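Local coordinates for amino acid ABC transporter, binding protein (Thermus thermophilus, PDB 3VV5) that binds the lysine analogue L-thialysine (S-2-aminoethyl-L-cysteine) as the periplasmic substrate-binding component of an amino acid ABC transporter, at residues F29-K33 with R72-K76; F61-L65 with P118-T122; V99-I105 with E215-A220; V113-N117 with L229-N233; I126-K130 with L178-D184. All coordinates share one frame; numbering follows the deposited sequence.

Starting from the N terminus, contact 1 closes the first loop by bringing helix 29-35 against the turn that follows helix 61-72. Contact 2 opens before that loop ends, so the two cross; it ties the start of helix 61-72 to strand 120-129. Contact 3 crosses contact 2 and pairs residues 99-105 with strand 206-222 beside the bound ligand. Contact 4 crosses both 2 and 3, setting strand 113-115 and the residues after it on helix 226-242, which also packs against contact 1. Contact 5, a short closure of 126-130 on 178-184, falls wholly within the spans of contacts 3 and 4. It lies in the other lobe, its centre about 45 Å from that of contact 1.

Contact 1 of 5, residues F29-K33 with R72-K76; sequences FEEIK and RLGLK
Lys33 reaches across from helix 29-35 and ends its bent side chain between two consecutive carbonyls, those of Leu73 and Gly74. Its NZ uses them differently. Lys33 NZ lies 3.1 Å from Leu73 O, in the carbonyl plane and on a lone pair, but stands above the plane of the Gly74 carbonyl, 3.2 Å from Gly74 O. Both carbonyls belong to the Schellman motif that ends helix 61-72, with Gly74 at positive phi, so the charged amine meets a helix C-terminus and would probably be stabilised there. An alanine at Lys33 would take away both bonds and is likely to leave these two carbonyls without the amine that ties them to helix 29-35.

Beneath the lysine the contact is apolar. Phe29 has its CG anti to the backbone N (chi1 176°), which carries the ring to the leucines; its CZ comes 4.0 Å from Leu73 CD2, the two side chains meeting at a slant, and its CE1 lies 4.1 Å from Leu75 CD1. Ile32 and Leu75 cross at about a right angle, Ile32 CG2 resting 3.8 Å from Leu75 CD2. Helix 226-242 packs along the same patch, touching Phe29 through Ala231 and Leu73 through Ala235, while Ile38 of strand 37-42 meets both Ile32 and Leu75.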
# COMPACT_ATOMS: atom_id res chain seq x y z
N PHE A 29 -18.54 -15.05 -2.28
CA PHE A 29 -17.50 -15.93 -2.82
C PHE A 29 -18.07 -16.98 -3.78
O PHE A 29 -17.47 -17.27 -4.82
CB PHE A 29 -16.73 -16.64 -1.69
CG PHE A 29 -15.71 -17.62 -2.21
CD1 PHE A 29 -14.61 -17.17 -2.93
CD2 PHE A 29 -15.89 -18.99 -2.02
CE1 PHE A 29 -13.67 -18.08 -3.46
CE2 PHE A 29 -14.97 -19.90 -2.52
CZ PHE A 29 -13.86 -19.45 -3.25
N GLU A 30 -19.19 -17.58 -3.38
CA GLU A 30 -19.91 -18.55 -4.20
C GLU A 30 -20.28 -17.96 -5.59
O GLU A 30 -20.08 -18.60 -6.64
CB GLU A 30 -21.12 -19.12 -3.42
CG GLU A 30 -21.87 -18.13 -2.42
CD GLU A 30 -21.57 -18.38 -0.92
OE1 GLU A 30 -21.66 -19.53 -0.45
OE2 GLU A 30 -21.28 -17.41 -0.18
N GLU A 31 -20.77 -16.73 -5.60
CA GLU A 31 -21.06 -16.00 -6.83
C GLU A 31 -19.83 -15.71 -7.70
O GLU A 31 -19.87 -15.90 -8.91
CB GLU A 31 -21.78 -14.70 -6.52
CG GLU A 31 -23.23 -14.92 -6.11
CD GLU A 31 -23.66 -14.02 -4.97
OE1 GLU A 31 -23.37 -12.80 -5.03
OE2 GLU A 31 -24.30 -14.54 -4.02
N ILE A 32 -18.74 -15.27 -7.07
CA ILE A 32 -17.47 -15.06 -7.76
C ILE A 32 -16.99 -16.39 -8.35
O ILE A 32 -16.65 -16.47 -9.51
CB ILE A 32 -16.42 -14.41 -6.82
CG1 ILE A 32 -16.87 -12.97 -6.48
CG2 ILE A 32 -15.03 -14.40 -7.46
CD1 ILE A 32 -16.42 -12.42 -5.13
N LYS A 33 -17.02 -17.44 -7.53
CA LYS A 33 -16.65 -18.80 -7.95
C LYS A 33 -17.25 -19.24 -9.29
O LYS A 33 -16.55 -19.64 -10.23
CB LYS A 33 -17.11 -19.77 -6.87
CG LYS A 33 -16.11 -20.83 -6.42
CD LYS A 33 -15.43 -21.58 -7.55
CE LYS A 33 -14.01 -21.06 -7.73
NZ LYS A 33 -13.06 -22.14 -8.09
N ARG A 72 -5.11 -20.06 -5.83
CA ARG A 72 -5.47 -21.02 -4.78
C ARG A 72 -6.99 -21.18 -4.64
O ARG A 72 -7.47 -22.27 -4.33
CB ARG A 72 -4.85 -20.64 -3.44
CG ARG A 72 -5.10 -21.65 -2.28
CD ARG A 72 -4.76 -23.11 -2.65
NE ARG A 72 -4.84 -24.00 -1.49
CZ ARG A 72 -3.83 -24.20 -0.66
NH1 ARG A 72 -3.98 -25.01 0.37
NH2 ARG A 72 -2.68 -23.59 -0.85
N LEU A 73 -7.74 -20.10 -4.88
CA LEU A 73 -9.21 -20.14 -4.81
C LEU A 73 -9.89 -20.61 -6.10
O LEU A 73 -11.12 -20.74 -6.15
CB LEU A 73 -9.77 -18.78 -4.41
CG LEU A 73 -9.39 -18.28 -3.03
CD1 LEU A 73 -9.73 -16.78 -2.91
CD2 LEU A 73 -10.07 -19.12 -1.92
N GLY A 74 -9.09 -20.86 -7.14
CA GLY A 74 -9.57 -21.33 -8.45
C GLY A 74 -10.21 -20.25 -9.32
O GLY A 74 -11.16 -20.52 -10.07
N LEU A 75 -9.68 -19.03 -9.24
CA LEU A 75 -10.28 -17.87 -9.90
C LEU A 75 -9.32 -17.20 -10.85
O LEU A 75 -8.13 -17.12 -10.58
CB LEU A 75 -10.71 -16.84 -8.85
CG LEU A 75 -11.75 -17.29 -7.84
CD1 LEU A 75 -11.81 -16.32 -6.63
CD2 LEU A 75 -13.10 -17.43 -8.54
N LYS A 76 -9.85 -16.67 -11.95
CA LYS A 76 -9.03 -15.88 -12.86
C LYS A 76 -9.02 -14.45 -12.31
O LYS A 76 -10.07 -13.88 -12.10
CB LYS A 76 -9.64 -15.90 -14.26
CG LYS A 76 -9.75 -17.31 -14.88
CD LYS A 76 -8.37 -17.87 -15.26
CE LYS A 76 -8.44 -19.32 -15.69
NZ LYS A 76 -8.79 -20.23 -14.54

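Contact 2 of 5, residues F61-L65 with P118-T122; sequences FEVDL and PHYCT
Leu65 and His119 bring the two backbones closest, yet their CA atoms are still 8.7 Å apart: the first turn of helix 61-72 faces the beginning of strand 120-129, and side chains span the gap. On the strand side the chain forms a classic beta bulge, His119 and Tyr120 both lying opposite Val217 of strand 206-222. In the two-lobed fold of solute-binding proteins these two long strands run from one lobe into the other.

With CG between the backbone N and the carbonyl carbon (chi1 61°), the His119 side chain turns to the helix. His119 NE2 donates to Glu62 OE2 over 2.7 Å, a nearly straight bond of 162°. The carboxylate oxygen lies in the imidazole plane and accepts the N-H on its anti lone pair; the two flat groups are only 26° from coplanar. The other oxygen, Glu62 OE1, is held by Ser102 OG and Asn50 ND2, both from residues that line the ligand pocket. With His119 on one oxygen and Ser102 and Asn50 on the other, the buried carboxylate is held against rotation; Tyr120 OH, bonded to Ser102 OG, sits in the second shell.

Aromatic and aliphatic groups surround the polar pair. Phe61 CE2 comes within 3.9 Å of Tyr120 CD2, and Tyr120 also stacks on Phe49. The edge of the tyrosine, at Tyr120 CE2, lies 3.8 Å from Glu62 OE2, the ring steeply turned to the carboxylate. On the side of the next helical turn, Leu65 CD1 presses on His119 CB at 3.5 Å.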
# COMPACT_ATOMS: atom_id res chain seq x y z
N PHE A 61 4.88 -6.85 -5.30
CA PHE A 61 4.56 -7.79 -4.22
C PHE A 61 3.07 -8.10 -4.08
O PHE A 61 2.66 -9.27 -3.96
CB PHE A 61 5.12 -7.24 -2.90
CG PHE A 61 4.79 -8.06 -1.71
CD1 PHE A 61 5.38 -9.33 -1.54
CD2 PHE A 61 3.90 -7.59 -0.76
CE1 PHE A 61 5.07 -10.11 -0.43
CE2 PHE A 61 3.57 -8.37 0.36
CZ PHE A 61 4.16 -9.64 0.53
N GLU A 62 2.24 -7.05 -4.12
CA GLU A 62 0.79 -7.23 -3.92
C GLU A 62 0.09 -7.88 -5.10
O GLU A 62 -0.89 -8.59 -4.91
CB GLU A 62 0.12 -5.91 -3.54
CG GLU A 62 0.47 -5.53 -2.14
CD GLU A 62 -0.15 -4.22 -1.67
OE1 GLU A 62 0.10 -3.16 -2.27
OE2 GLU A 62 -0.85 -4.26 -0.64
N VAL A 63 0.61 -7.65 -6.29
CA VAL A 63 0.07 -8.26 -7.50
C VAL A 63 0.41 -9.76 -7.54
O VAL A 63 -0.49 -10.60 -7.80
CB VAL A 63 0.55 -7.52 -8.76
CG1 VAL A 63 0.09 -8.21 -10.05
CG2 VAL A 63 0.06 -6.02 -8.74
N ASP A 64 1.65 -10.12 -7.21
CA ASP A 64 2.02 -11.55 -7.09
C ASP A 64 1.19 -12.26 -6.02
O ASP A 64 0.72 -13.38 -6.22
CB ASP A 64 3.51 -11.71 -6.78
CG ASP A 64 4.38 -11.49 -8.01
OD1 ASP A 64 3.84 -11.45 -9.13
OD2 ASP A 64 5.62 -11.39 -7.85
N LEU A 65 0.99 -11.60 -4.89
CA LEU A 65 0.17 -12.16 -3.81
C LEU A 65 -1.29 -12.31 -4.23
O LEU A 65 -1.91 -13.38 -4.04
CB LEU A 65 0.25 -11.30 -2.53
CG LEU A 65 0.58 -11.83 -1.12
CD1 LEU A 65 -0.17 -11.03 -0.03
CD2 LEU A 65 0.41 -13.33 -0.87
N PRO A 118 -3.76 -9.10 8.18
CA PRO A 118 -2.80 -8.32 7.37
C PRO A 118 -1.90 -9.19 6.49
O PRO A 118 -1.50 -10.27 6.90
CB PRO A 118 -1.97 -7.58 8.43
CG PRO A 118 -2.08 -8.44 9.67
CD PRO A 118 -3.48 -8.99 9.62
N HIS A 119 -1.59 -8.72 5.28
CA HIS A 119 -0.67 -9.45 4.40
C HIS A 119 0.76 -8.93 4.48
O HIS A 119 1.66 -9.51 3.87
CB HIS A 119 -1.17 -9.52 2.95
CG HIS A 119 -1.34 -8.19 2.28
ND1 HIS A 119 -2.43 -7.37 2.52
CD2 HIS A 119 -0.59 -7.55 1.35
CE1 HIS A 119 -2.34 -6.29 1.77
NE2 HIS A 119 -1.24 -6.38 1.04
N TYR A 120 0.98 -7.83 5.22
CA TYR A 120 2.33 -7.41 5.61
C TYR A 120 2.32 -6.34 6.70
O TYR A 120 1.27 -5.78 7.04
CB TYR A 120 3.22 -6.97 4.42
CG TYR A 120 2.92 -5.63 3.75
CD1 TYR A 120 3.58 -4.46 4.15
CD2 TYR A 120 2.06 -5.55 2.65
CE1 TYR A 120 3.36 -3.24 3.53
CE2 TYR A 120 1.82 -4.32 2.00
CZ TYR A 120 2.47 -3.16 2.46
OH TYR A 120 2.27 -1.95 1.85
N CYS A 121 3.49 -6.11 7.27
CA CYS A 121 3.67 -5.12 8.31
C CYS A 121 4.76 -4.17 7.89
O CYS A 121 5.70 -4.56 7.18
CB CYS A 121 3.99 -5.78 9.65
SG CYS A 121 2.54 -5.98 10.73
N THR A 122 4.61 -2.92 8.31
CA THR A 122 5.46 -1.86 7.79
C THR A 122 5.36 -0.63 8.69
O THR A 122 4.79 -0.67 9.78
CB THR A 122 5.05 -1.52 6.32
OG1 THR A 122 6.02 -0.65 5.71
CG2 THR A 122 3.67 -0.85 6.25

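Contact 3 of 5, residues V99-I105 with E215-A220; sequences VIASHGI and ERVAMA. With SLZ (L-thialysine), chain C.
The substrate site takes one wall from this contact: residues 101-104, running beside strand 206-222, grip L-thialysine mostly through their backbone, and Glu215 adds a side chain. Gly104 N donates to the ligand carboxylate atom OXT at 2.8 Å, almost straight at 170°. The alpha-amino N of the ligand is held by Ser102 O at 3.0 Å and by Glu215 OE2 at 2.9 Å, while NZ at its far end reaches Ala101 O. Arg109, Thr151 and Tyr152 also hydrogen-bond to the ligand. Gly104 CA lies 3.6 Å from Glu215 OE1.

Behind the site the strands are antiparallel. Val99 and Ala220 form a hydrogen-bonded pair; the chain then turns a corner at Ala101 and returns to the strand, where Ile105 N meets Arg216 O at 2.8 Å, nearly in line with the carbonyl. Ile105 CD1 lies over one face of the Arg216 guanidinium, 3.6 Å from NH2. Ile100 and Met219 run side by side, with CD1 of the isoleucine 3.7 Å from Met219 CG. Helix 87-92 covers Val99 and Ala220 through Leu91, Phe115 of strand 113-115 packs on Ile105 and Ala218, and strand 120-129 flanks Val217.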
# COMPACT_ATOMS: atom_id res chain seq x y z
N VAL A 99 -9.83 -5.31 -2.75
CA VAL A 99 -8.77 -4.36 -3.02
C VAL A 99 -7.50 -4.83 -2.30
O VAL A 99 -7.55 -5.23 -1.13
CB VAL A 99 -9.17 -2.94 -2.54
CG1 VAL A 99 -7.97 -1.96 -2.57
CG2 VAL A 99 -10.31 -2.39 -3.39
N ILE A 100 -6.37 -4.78 -3.02
CA ILE A 100 -5.05 -4.97 -2.41
C ILE A 100 -4.15 -3.88 -2.93
O ILE A 100 -3.72 -3.91 -4.09
CB ILE A 100 -4.47 -6.41 -2.63
CG1 ILE A 100 -3.17 -6.63 -1.83
CG2 ILE A 100 -4.36 -6.78 -4.13
CD1 ILE A 100 -2.75 -8.12 -1.84
N ALA A 101 -3.91 -2.88 -2.08
CA ALA A 101 -3.29 -1.64 -2.50
C ALA A 101 -2.58 -0.95 -1.32
O ALA A 101 -2.55 0.29 -1.22
CB ALA A 101 -4.33 -0.73 -3.12
N SER A 102 -2.01 -1.76 -0.43
CA SER A 102 -1.19 -1.30 0.69
C SER A 102 -1.95 -0.47 1.73
O SER A 102 -1.36 0.42 2.34
CB SER A 102 0.04 -0.54 0.16
OG SER A 102 0.94 -1.42 -0.51
N HIS A 103 -3.22 -0.77 1.96
CA HIS A 103 -3.99 -0.03 2.98
C HIS A 103 -3.58 -0.46 4.37
O HIS A 103 -3.73 -1.63 4.74
CB HIS A 103 -5.50 -0.23 2.85
CG HIS A 103 -6.09 0.41 1.63
ND1 HIS A 103 -6.64 1.68 1.65
CD2 HIS A 103 -6.23 -0.05 0.37
CE1 HIS A 103 -7.09 1.97 0.44
NE2 HIS A 103 -6.87 0.93 -0.35
N GLY A 104 -3.09 0.48 5.15
CA GLY A 104 -2.91 0.27 6.57
C GLY A 104 -4.27 0.19 7.24
O GLY A 104 -5.20 0.86 6.83
N ILE A 105 -4.40 -0.68 8.23
CA ILE A 105 -5.65 -0.77 9.00
C ILE A 105 -5.68 0.42 9.94
O ILE A 105 -4.72 0.65 10.68
CB ILE A 105 -5.72 -2.07 9.80
CG1 ILE A 105 -5.78 -3.28 8.85
CG2 ILE A 105 -6.94 -2.08 10.75
CD1 ILE A 105 -5.54 -4.63 9.54
N GLU A 215 2.34 0.16 11.04
CA GLU A 215 1.01 -0.25 10.63
C GLU A 215 0.97 -1.67 10.09
O GLU A 215 1.96 -2.19 9.58
CB GLU A 215 0.39 0.73 9.62
CG GLU A 215 1.11 0.87 8.29
CD GLU A 215 0.50 1.97 7.41
OE1 GLU A 215 -0.47 2.61 7.85
OE2 GLU A 215 0.98 2.18 6.28
N ARG A 216 -0.19 -2.28 10.26
CA ARG A 216 -0.56 -3.56 9.66
C ARG A 216 -1.34 -3.25 8.38
O ARG A 216 -2.29 -2.47 8.41
CB ARG A 216 -1.41 -4.37 10.64
CG ARG A 216 -0.71 -4.75 11.95
CD ARG A 216 -1.64 -5.51 12.94
NE ARG A 216 -2.88 -4.78 13.24
CZ ARG A 216 -4.12 -5.20 12.97
NH1 ARG A 216 -5.17 -4.45 13.28
NH2 ARG A 216 -4.33 -6.38 12.40
N VAL A 217 -0.93 -3.85 7.26
CA VAL A 217 -1.50 -3.57 5.95
C VAL A 217 -2.29 -4.79 5.52
O VAL A 217 -1.82 -5.92 5.69
CB VAL A 217 -0.40 -3.26 4.90
CG1 VAL A 217 -1.01 -3.16 3.50
CG2 VAL A 217 0.31 -1.94 5.25
N ALA A 218 -3.48 -4.56 4.98
CA ALA A 218 -4.42 -5.65 4.69
C ALA A 218 -5.21 -5.41 3.42
O ALA A 218 -5.30 -4.29 2.91
CB ALA A 218 -5.40 -5.85 5.85
N MET A 219 -5.81 -6.51 2.94
CA MET A 219 -6.74 -6.51 1.82
C MET A 219 -8.08 -6.10 2.38
O MET A 219 -8.30 -6.21 3.58
CB MET A 219 -6.89 -7.92 1.23
CG MET A 219 -5.70 -8.39 0.42
SD MET A 219 -5.88 -10.15 0.05
CE MET A 219 -5.33 -10.87 1.60
N ALA A 220 -8.96 -5.60 1.52
CA ALA A 220 -10.26 -5.12 1.97
C ALA A 220 -11.34 -5.65 1.07
O ALA A 220 -11.16 -5.85 -0.13
CB ALA A 220 -10.32 -3.56 2.00
N SLZ C . 0.18 2.66 3.55
CA SLZ C . -0.55 3.72 2.81
CB SLZ C . -0.99 3.21 1.41
SG SLZ C . -0.12 3.80 -0.08
CD SLZ C . -1.08 2.81 -1.28
CE SLZ C . -0.84 3.06 -2.77
NZ SLZ C . -1.14 1.82 -3.50
C SLZ C . -1.83 3.94 3.61
O SLZ C . -2.39 5.04 3.52
OXT SLZ C . -2.24 2.98 4.31
O HOH W 1 -2.23 -0.55 11.34

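Contact 4 of 5, residues V113-N117 with L229-N233; sequences VDFTN and LDALN
Leu229 and Thr116 make the close-packed half of this contact. Leu229 CD1 is pushed against the backbone, 3.4 Å from Phe115 O, and also lies 3.8 Å from Thr116 CG2; its other branch, CD2, rests on Asp114 CB. The leucine's CG stands anti to its own N (chi1 -171°), which aims both methyls at the strand. Thr116 CG2 fits between this leucine and the next turn of the helix, where Leu232 CB is 3.9 Å away. The threonine hydroxyl turns elsewhere: OG1 donates to Asn117 O and is also bonded to Met219 N of strand 206-222.

This is beta-alpha packing in the lobe that holds both chain ends: helix 226-242 lies against strand 113-115, which itself pairs with strand 206-222. Asp114 sits at the junction between that long strand and the helix, with salt bridges to Lys223 and Lys226 and a bond from Gly224 N.

The Asn233 side is polar and watery. Asn233 OD1 accepts the N-H of Asn117, N to OD1 2.8 Å, in the amide plane and on a lone pair. ND2 of the same amide donates to a water that in turn donates to Phe115 O, so both ends of the group are held. A leucine in place of Asn233 would probably leave the backbone N-H of Asn117 without its acceptor and break the water link to Phe115 O. A second water joins Asn117 ND2, 2.8 Å from it, to the helix carbonyl Asn233 O.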
# COMPACT_ATOMS: atom_id res chain seq x y z
N VAL A 113 -14.81 -0.45 5.56
CA VAL A 113 -14.65 -1.71 4.81
C VAL A 113 -14.34 -2.84 5.80
O VAL A 113 -14.04 -2.57 6.98
CB VAL A 113 -13.54 -1.59 3.70
CG1 VAL A 113 -13.92 -0.55 2.61
CG2 VAL A 113 -12.18 -1.27 4.31
N ASP A 114 -14.41 -4.09 5.34
CA ASP A 114 -13.94 -5.21 6.16
C ASP A 114 -12.52 -5.60 5.72
O ASP A 114 -12.31 -5.95 4.56
CB ASP A 114 -14.87 -6.41 6.06
CG ASP A 114 -16.11 -6.28 6.93
OD1 ASP A 114 -15.99 -5.79 8.08
OD2 ASP A 114 -17.19 -6.67 6.46
N PHE A 115 -11.56 -5.53 6.65
CA PHE A 115 -10.16 -5.90 6.36
C PHE A 115 -9.93 -7.37 6.64
O PHE A 115 -10.48 -7.91 7.62
CB PHE A 115 -9.19 -5.12 7.24
CG PHE A 115 -8.95 -3.70 6.79
CD1 PHE A 115 -9.27 -2.64 7.65
CD2 PHE A 115 -8.37 -3.41 5.54
CE1 PHE A 115 -9.05 -1.32 7.26
CE2 PHE A 115 -8.14 -2.12 5.16
CZ PHE A 115 -8.49 -1.06 6.02
N THR A 116 -9.11 -8.02 5.79
CA THR A 116 -8.61 -9.36 6.07
C THR A 116 -7.56 -9.26 7.20
O THR A 116 -7.16 -8.15 7.62
CB THR A 116 -7.93 -9.95 4.81
OG1 THR A 116 -6.81 -9.11 4.45
CG2 THR A 116 -8.91 -9.98 3.65
N ASN A 117 -7.13 -10.41 7.70
CA ASN A 117 -5.84 -10.47 8.40
C ASN A 117 -4.75 -9.77 7.54
O ASN A 117 -4.79 -9.86 6.30
CB ASN A 117 -5.45 -11.93 8.64
CG ASN A 117 -6.32 -12.61 9.68
OD1 ASN A 117 -6.77 -11.98 10.65
ND2 ASN A 117 -6.59 -13.90 9.47
N LEU A 229 -14.62 -12.26 2.53
CA LEU A 229 -13.67 -12.09 3.63
C LEU A 229 -13.09 -13.43 4.14
O LEU A 229 -11.85 -13.59 4.26
CB LEU A 229 -14.30 -11.29 4.80
CG LEU A 229 -13.36 -10.84 5.93
CD1 LEU A 229 -12.31 -9.82 5.44
CD2 LEU A 229 -14.14 -10.25 7.08
N ASP A 230 -13.97 -14.38 4.44
CA ASP A 230 -13.53 -15.71 4.87
C ASP A 230 -12.62 -16.36 3.82
O ASP A 230 -11.54 -16.86 4.15
CB ASP A 230 -14.71 -16.63 5.23
CG ASP A 230 -14.26 -18.00 5.80
OD1 ASP A 230 -13.23 -18.07 6.52
OD2 ASP A 230 -14.94 -19.02 5.51
N ALA A 231 -13.04 -16.35 2.55
CA ALA A 231 -12.24 -16.97 1.48
C ALA A 231 -10.86 -16.33 1.33
O ALA A 231 -9.86 -17.03 1.16
CB ALA A 231 -12.98 -16.95 0.14
N LEU A 232 -10.79 -14.99 1.41
CA LEU A 232 -9.49 -14.34 1.27
C LEU A 232 -8.61 -14.64 2.47
O LEU A 232 -7.41 -14.90 2.31
CB LEU A 232 -9.63 -12.82 1.03
CG LEU A 232 -10.36 -12.42 -0.26
CD1 LEU A 232 -10.62 -10.89 -0.27
CD2 LEU A 232 -9.54 -12.79 -1.49
N ASN A 233 -9.18 -14.62 3.66
CA ASN A 233 -8.43 -14.98 4.87
C ASN A 233 -7.88 -16.40 4.79
O ASN A 233 -6.74 -16.67 5.20
CB ASN A 233 -9.30 -14.81 6.13
CG ASN A 233 -9.29 -13.38 6.64
OD1 ASN A 233 -8.28 -12.68 6.55
ND2 ASN A 233 -10.40 -12.96 7.19
O HOH W 2 -10.51 -10.54 8.77
O HOH W 3 -5.53 -15.10 7.16

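Contact 5 of 5, residues I126-K130 with L178-D184; sequences IVSRK and LLAGRID
Ser128 and Asp184 mark the closest backbone approach, their CA atoms 6.1 Å apart, where the end of strand 120-129 passes the turn that follows helix 171-180. Arg129 does most of the work. Its chain is bent at chi3 (-64°), which curls the guanidinium over that turn. Arg129 NH1 donates twice: to Ile183 O at 2.8 Å, in the guanidinium plane and close to straight, and to Leu178 O at 2.9 Å, tilted from that plane but on a carbonyl lone pair.

The turn is a Schellman motif with Gly181 at positive phi, and Leu178 O also accepts from Gly181 N; the arginine therefore shares a carbonyl at the helix C-terminus, where its positive charge is probably favoured. Gly181 CA lies over one face of the guanidinium, 3.4 Å from Arg129 NH1. Over the opposite face sits a water that bridges Arg129 N and Asp184 O.

Deeper in, Leu178 splits its methyls over the strand: CD2 is 3.8 Å from Val127 CG2, and CD1 lies 3.9 Å from Ser128 CA. Trp186 of strand 185-189 packs on both Val127 and Leu178, and Ser128 OG bonds to Pro133 O and Thr185 OG1.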
# COMPACT_ATOMS: atom_id res chain seq x y z
N ILE A 126 10.23 9.25 7.73
CA ILE A 126 10.63 10.56 7.27
C ILE A 126 11.75 10.34 6.29
O ILE A 126 12.70 9.63 6.59
CB ILE A 126 11.11 11.44 8.45
CG1 ILE A 126 9.90 11.96 9.22
CG2 ILE A 126 12.03 12.59 7.97
CD1 ILE A 126 10.24 12.64 10.53
N VAL A 127 11.64 10.91 5.09
CA VAL A 127 12.79 10.95 4.21
C VAL A 127 13.06 12.36 3.70
O VAL A 127 12.15 13.08 3.27
CB VAL A 127 12.85 9.77 3.13
CG1 VAL A 127 11.54 8.95 3.05
CG2 VAL A 127 13.41 10.18 1.80
N SER A 128 14.33 12.75 3.80
CA SER A 128 14.72 14.11 3.42
C SER A 128 15.95 14.05 2.55
O SER A 128 16.49 12.98 2.27
CB SER A 128 15.02 14.96 4.67
OG SER A 128 13.94 14.93 5.60
N ARG A 129 16.41 15.22 2.11
CA ARG A 129 17.71 15.29 1.47
C ARG A 129 18.74 15.15 2.59
O ARG A 129 18.40 15.37 3.75
CB ARG A 129 17.87 16.60 0.67
CG ARG A 129 16.88 16.72 -0.51
CD ARG A 129 17.05 18.02 -1.33
NE ARG A 129 16.75 19.21 -0.53
CZ ARG A 129 15.52 19.61 -0.19
NH1 ARG A 129 14.44 18.92 -0.57
NH2 ARG A 129 15.36 20.71 0.52
N LYS A 130 19.96 14.75 2.27
CA LYS A 130 21.00 14.67 3.30
C LYS A 130 21.18 16.02 3.99
O LYS A 130 21.19 17.07 3.34
CB LYS A 130 22.29 14.13 2.69
CG LYS A 130 22.40 12.63 2.86
CD LYS A 130 23.24 11.98 1.81
CE LYS A 130 23.57 10.57 2.21
NZ LYS A 130 22.34 9.76 2.49
N LEU A 178 10.67 16.39 -3.52
CA LEU A 178 11.77 16.33 -2.55
C LEU A 178 13.12 16.46 -3.26
O LEU A 178 14.01 17.20 -2.81
CB LEU A 178 11.71 15.04 -1.72
CG LEU A 178 12.87 14.74 -0.77
CD1 LEU A 178 12.87 15.73 0.40
CD2 LEU A 178 12.83 13.29 -0.30
N LEU A 179 13.28 15.76 -4.38
CA LEU A 179 14.53 15.81 -5.13
C LEU A 179 14.72 17.20 -5.73
O LEU A 179 15.84 17.69 -5.85
CB LEU A 179 14.54 14.72 -6.21
CG LEU A 179 14.66 13.24 -5.79
CD1 LEU A 179 14.39 12.30 -6.98
CD2 LEU A 179 16.01 12.95 -5.18
N ALA A 180 13.61 17.84 -6.06
CA ALA A 180 13.59 19.15 -6.67
C ALA A 180 13.84 20.27 -5.65
O ALA A 180 14.17 21.40 -6.03
CB ALA A 180 12.29 19.37 -7.39
N GLY A 181 13.66 19.95 -4.37
CA GLY A 181 13.85 20.92 -3.29
C GLY A 181 12.62 21.75 -3.04
O GLY A 181 12.69 22.78 -2.36
N ARG A 182 11.47 21.31 -3.57
CA ARG A 182 10.21 22.03 -3.37
C ARG A 182 9.48 21.60 -2.10
O ARG A 182 8.55 22.27 -1.63
CB ARG A 182 9.34 21.94 -4.63
CG ARG A 182 10.16 22.01 -5.93
CD ARG A 182 9.66 23.06 -6.91
NE ARG A 182 8.42 22.66 -7.58
CZ ARG A 182 8.36 22.07 -8.77
NH1 ARG A 182 9.47 21.79 -9.46
NH2 ARG A 182 7.17 21.76 -9.28
N ILE A 183 9.92 20.49 -1.51
CA ILE A 183 9.50 20.15 -0.16
C ILE A 183 10.75 19.75 0.62
O ILE A 183 11.76 19.37 0.03
CB ILE A 183 8.46 19.00 -0.13
CG1 ILE A 183 9.04 17.72 -0.74
CG2 ILE A 183 7.16 19.40 -0.87
CD1 ILE A 183 8.12 16.53 -0.62
N ASP A 184 10.67 19.84 1.94
CA ASP A 184 11.79 19.48 2.81
C ASP A 184 11.85 18.00 3.13
O ASP A 184 12.92 17.44 3.40
CB ASP A 184 11.69 20.24 4.13
CG ASP A 184 11.97 21.73 3.97
OD1 ASP A 184 13.13 22.08 3.64
OD2 ASP A 184 11.05 22.53 4.21
O HOH W 4 15.47 17.90 2.72